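Local coordinates for aminopeptidase N family protein (Idiomarina loihiensis L2TR, PDB 4FGM) that probably acts as a zinc-dependent aminopeptidase of the M61 family, removing residues from the N-terminal end of peptides, at residues G236-N241 and C272-H277. Sequence-based numbering, arbitrary orientation.
Sequences GLEHRN and CHEYFH. With ZN (zinc ion), chain C; MAE (maleic acid), chain B.
With CG of E238 set between its backbone N and carbonyl carbon (chi1 68°) and the chain bent again at chi2, the carboxylate of this strand residue folds over the ring of H277. E274, on the facing helix, is likewise bent at chi2 (-48°), which brings its carboxylate up to the strand backbone. Together they illustrate how an edge strand and a zinc-binding helix can line the pocket of a probable metallopeptidase. The E238 carboxylate stacks on one face of the H277 imidazole, its CD offset toward the rim, the planes only 17° apart; nearer the backbones, E238 CB meets H277 CB at 3.3 Å. E274 OE2 sits 3.6 Å from G236 C. Farther along, a water takes the H239 N-H (3.1 Å) and probably donates to E274 O, linking the chain after E238 to the helix. H273 NE2 and H277 NE2 bind zinc at 2.3 and 2.0 Å, alongside E307 and maleate O2; H277 ND1 is hydrogen-bonded to N280 O, which helps fix the ring's rotation. An alanine at E238 removes the carboxylate, and the H277 ring would probably lose its flat partner on that face, leaving a gap beside the zinc ligand. The helix carries the HExxH signature of zinc peptidases. E238 OE1 and E274 OE1, two acceptors 3.4 Å apart with no bond between them, thus place two acidic groups beside the zinc-bound maleate oxygen, which probably marks where substrate or water would meet the metal.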
loop_
_atom_site.group_PDB
_atom_site.type_symbol
_atom_site.label_atom_id
_atom_site.label_comp_id
_atom_site.label_asym_id
_atom_site.label_seq_id
_atom_site.Cartn_x
_atom_site.Cartn_y
_atom_site.Cartn_z
ATOM N N GLY A 236 -3.639 0.878 2.960
ATOM C CA GLY A 236 -3.242 0.181 4.165
ATOM C C GLY A 236 -1.794 0.473 4.497
ATOM O O GLY A 236 -1.000 0.798 3.616
ATOM N N LEU A 237 -1.456 0.385 5.778
ATOM C CA LEU A 237 -0.090 0.617 6.228
ATOM C C LEU A 237 0.254 -0.463 7.244
ATOM O O LEU A 237 -0.440 -0.642 8.239
ATOM C CB LEU A 237 0.057 2.009 6.858
ATOM C CG LEU A 237 1.493 2.392 7.244
ATOM C CD1 LEU A 237 2.421 2.182 6.048
ATOM C CD2 LEU A 237 1.540 3.832 7.713
ATOM N N GLU A 238 1.322 -1.196 6.967
ATOM C CA GLU A 238 1.760 -2.280 7.829
ATOM C C GLU A 238 2.424 -1.798 9.108
ATOM O O GLU A 238 2.990 -0.707 9.158
ATOM C CB GLU A 238 2.748 -3.173 7.081
ATOM C CG GLU A 238 4.078 -2.501 6.792
ATOM C CD GLU A 238 4.036 -1.598 5.578
ATOM O OE1 GLU A 238 2.926 -1.223 5.142
ATOM O OE2 GLU A 238 5.118 -1.255 5.063
ATOM N N HIS A 239 2.356 -2.641 10.134
ATOM C CA HIS A 239 2.972 -2.361 11.427
ATOM C C HIS A 239 3.356 -3.698 12.062
ATOM O O HIS A 239 2.856 -4.755 11.648
ATOM C CB HIS A 239 2.011 -1.555 12.305
ATOM C CG HIS A 239 1.739 -0.185 11.771
ATOM N ND1 HIS A 239 2.703 0.800 11.730
ATOM C CD2 HIS A 239 0.640 0.339 11.177
ATOM C CE1 HIS A 239 2.211 1.873 11.132
ATOM N NE2 HIS A 239 0.961 1.618 10.787
ATOM N N ARG A 240 4.254 -3.659 13.048
ATOM C CA ARG A 240 4.736 -4.881 13.684
ATOM C C ARG A 240 3.685 -5.836 14.228
ATOM O O ARG A 240 3.861 -7.043 14.129
ATOM C CB ARG A 240 5.768 -4.551 14.766
ATOM C CG ARG A 240 5.273 -3.736 15.941
ATOM C CD ARG A 240 6.463 -3.221 16.726
ATOM N NE ARG A 240 7.158 -2.160 16.003
ATOM C CZ ARG A 240 8.303 -1.612 16.395
ATOM N NH1 ARG A 240 8.886 -2.036 17.502
ATOM N NH2 ARG A 240 8.857 -0.627 15.698
ATOM N N ASN A 241 2.590 -5.332 14.784
ATOM C CA ASN A 241 1.573 -6.250 15.290
ATOM C C ASN A 241 0.153 -5.767 14.980
ATOM O O ASN A 241 -0.822 -6.157 15.634
ATOM C CB ASN A 241 1.771 -6.488 16.794
ATOM C CG ASN A 241 1.356 -5.296 17.650
ATOM O OD1 ASN A 241 1.322 -4.156 17.179
ATOM N ND2 ASN A 241 1.049 -5.561 18.927
ATOM N N CYS A 272 -4.120 -9.622 3.503
ATOM C CA CYS A 272 -3.060 -10.592 3.289
ATOM C C CYS A 272 -1.737 -9.869 3.028
ATOM O O CYS A 272 -0.674 -10.315 3.457
ATOM C CB CYS A 272 -3.413 -11.474 2.092
ATOM S SG CYS A 272 -2.232 -12.774 1.748
ATOM N N HIS A 273 -1.826 -8.745 2.324
ATOM C CA HIS A 273 -0.666 -7.941 1.974
ATOM C C HIS A 273 -0.025 -7.294 3.217
ATOM O O HIS A 273 1.194 -7.372 3.424
ATOM C CB HIS A 273 -1.091 -6.856 0.974
ATOM C CG HIS A 273 0.037 -6.015 0.467
ATOM N ND1 HIS A 273 0.640 -6.238 -0.754
ATOM C CD2 HIS A 273 0.676 -4.954 1.013
ATOM C CE1 HIS A 273 1.600 -5.350 -0.940
ATOM N NE2 HIS A 273 1.644 -4.559 0.118
ATOM N N GLU A 274 -0.843 -6.655 4.050
ATOM C CA GLU A 274 -0.307 -5.999 5.237
ATOM C C GLU A 274 0.238 -7.013 6.242
ATOM O O GLU A 274 1.288 -6.797 6.849
ATOM C CB GLU A 274 -1.386 -5.133 5.888
ATOM C CG GLU A 274 -2.011 -4.078 4.968
ATOM C CD GLU A 274 -0.986 -3.262 4.196
ATOM O OE1 GLU A 274 0.144 -3.086 4.691
ATOM O OE2 GLU A 274 -1.311 -2.780 3.093
ATOM N N TYR A 275 -0.480 -8.123 6.401
ATOM C CA TYR A 275 -0.086 -9.186 7.324
ATOM C C TYR A 275 1.289 -9.730 6.933
ATOM O O TYR A 275 2.176 -9.875 7.777
ATOM C CB TYR A 275 -1.120 -10.315 7.287
ATOM C CG TYR A 275 -1.073 -11.262 8.473
ATOM C CD1 TYR A 275 -1.474 -10.840 9.743
ATOM C CD2 TYR A 275 -0.670 -12.594 8.315
ATOM C CE1 TYR A 275 -1.481 -11.717 10.818
ATOM C CE2 TYR A 275 -0.674 -13.481 9.387
ATOM C CZ TYR A 275 -1.083 -13.039 10.633
ATOM O OH TYR A 275 -1.127 -13.916 11.686
ATOM N N PHE A 276 1.465 -10.021 5.649
ATOM C CA PHE A 276 2.730 -10.541 5.142
ATOM C C PHE A 276 3.864 -9.578 5.483
ATOM O O PHE A 276 4.989 -9.992 5.809
ATOM C CB PHE A 276 2.664 -10.697 3.623
ATOM C CG PHE A 276 3.782 -11.519 3.045
ATOM C CD1 PHE A 276 3.748 -12.910 3.123
ATOM C CD2 PHE A 276 4.883 -10.909 2.453
ATOM C CE1 PHE A 276 4.789 -13.682 2.614
ATOM C CE2 PHE A 276 5.936 -11.674 1.937
ATOM C CZ PHE A 276 5.888 -13.066 2.022
ATOM N N HIS A 277 3.552 -8.286 5.407
ATOM C CA HIS A 277 4.521 -7.230 5.706
ATOM C C HIS A 277 5.051 -7.367 7.141
ATOM O O HIS A 277 6.130 -6.835 7.464
ATOM C CB HIS A 277 3.895 -5.839 5.519
ATOM C CG HIS A 277 4.085 -5.265 4.148
ATOM N ND1 HIS A 277 5.290 -5.312 3.473
ATOM C CD2 HIS A 277 3.241 -4.572 3.352
ATOM C CE1 HIS A 277 5.179 -4.670 2.326
ATOM N NE2 HIS A 277 3.945 -4.211 2.230
HETATM ZN ZN ZN C . 3.221 -3.073 0.756
HETATM C C1 MAE B . 2.157 -0.636 1.058
HETATM O O1 MAE B . 3.288 -0.463 0.484
HETATM O O2 MAE B . 2.071 -1.524 1.937
HETATM C C2 MAE B . 1.045 0.263 0.675
HETATM C C3 MAE B . 0.824 1.551 0.928
HETATM C C4 MAE B . 1.684 2.450 1.690
HETATM O O3 MAE B . 2.748 2.140 2.260
HETATM O O4 MAE B . 1.296 3.636 1.709
HETATM O O HOH W 1 1.229 -5.444 9.439
#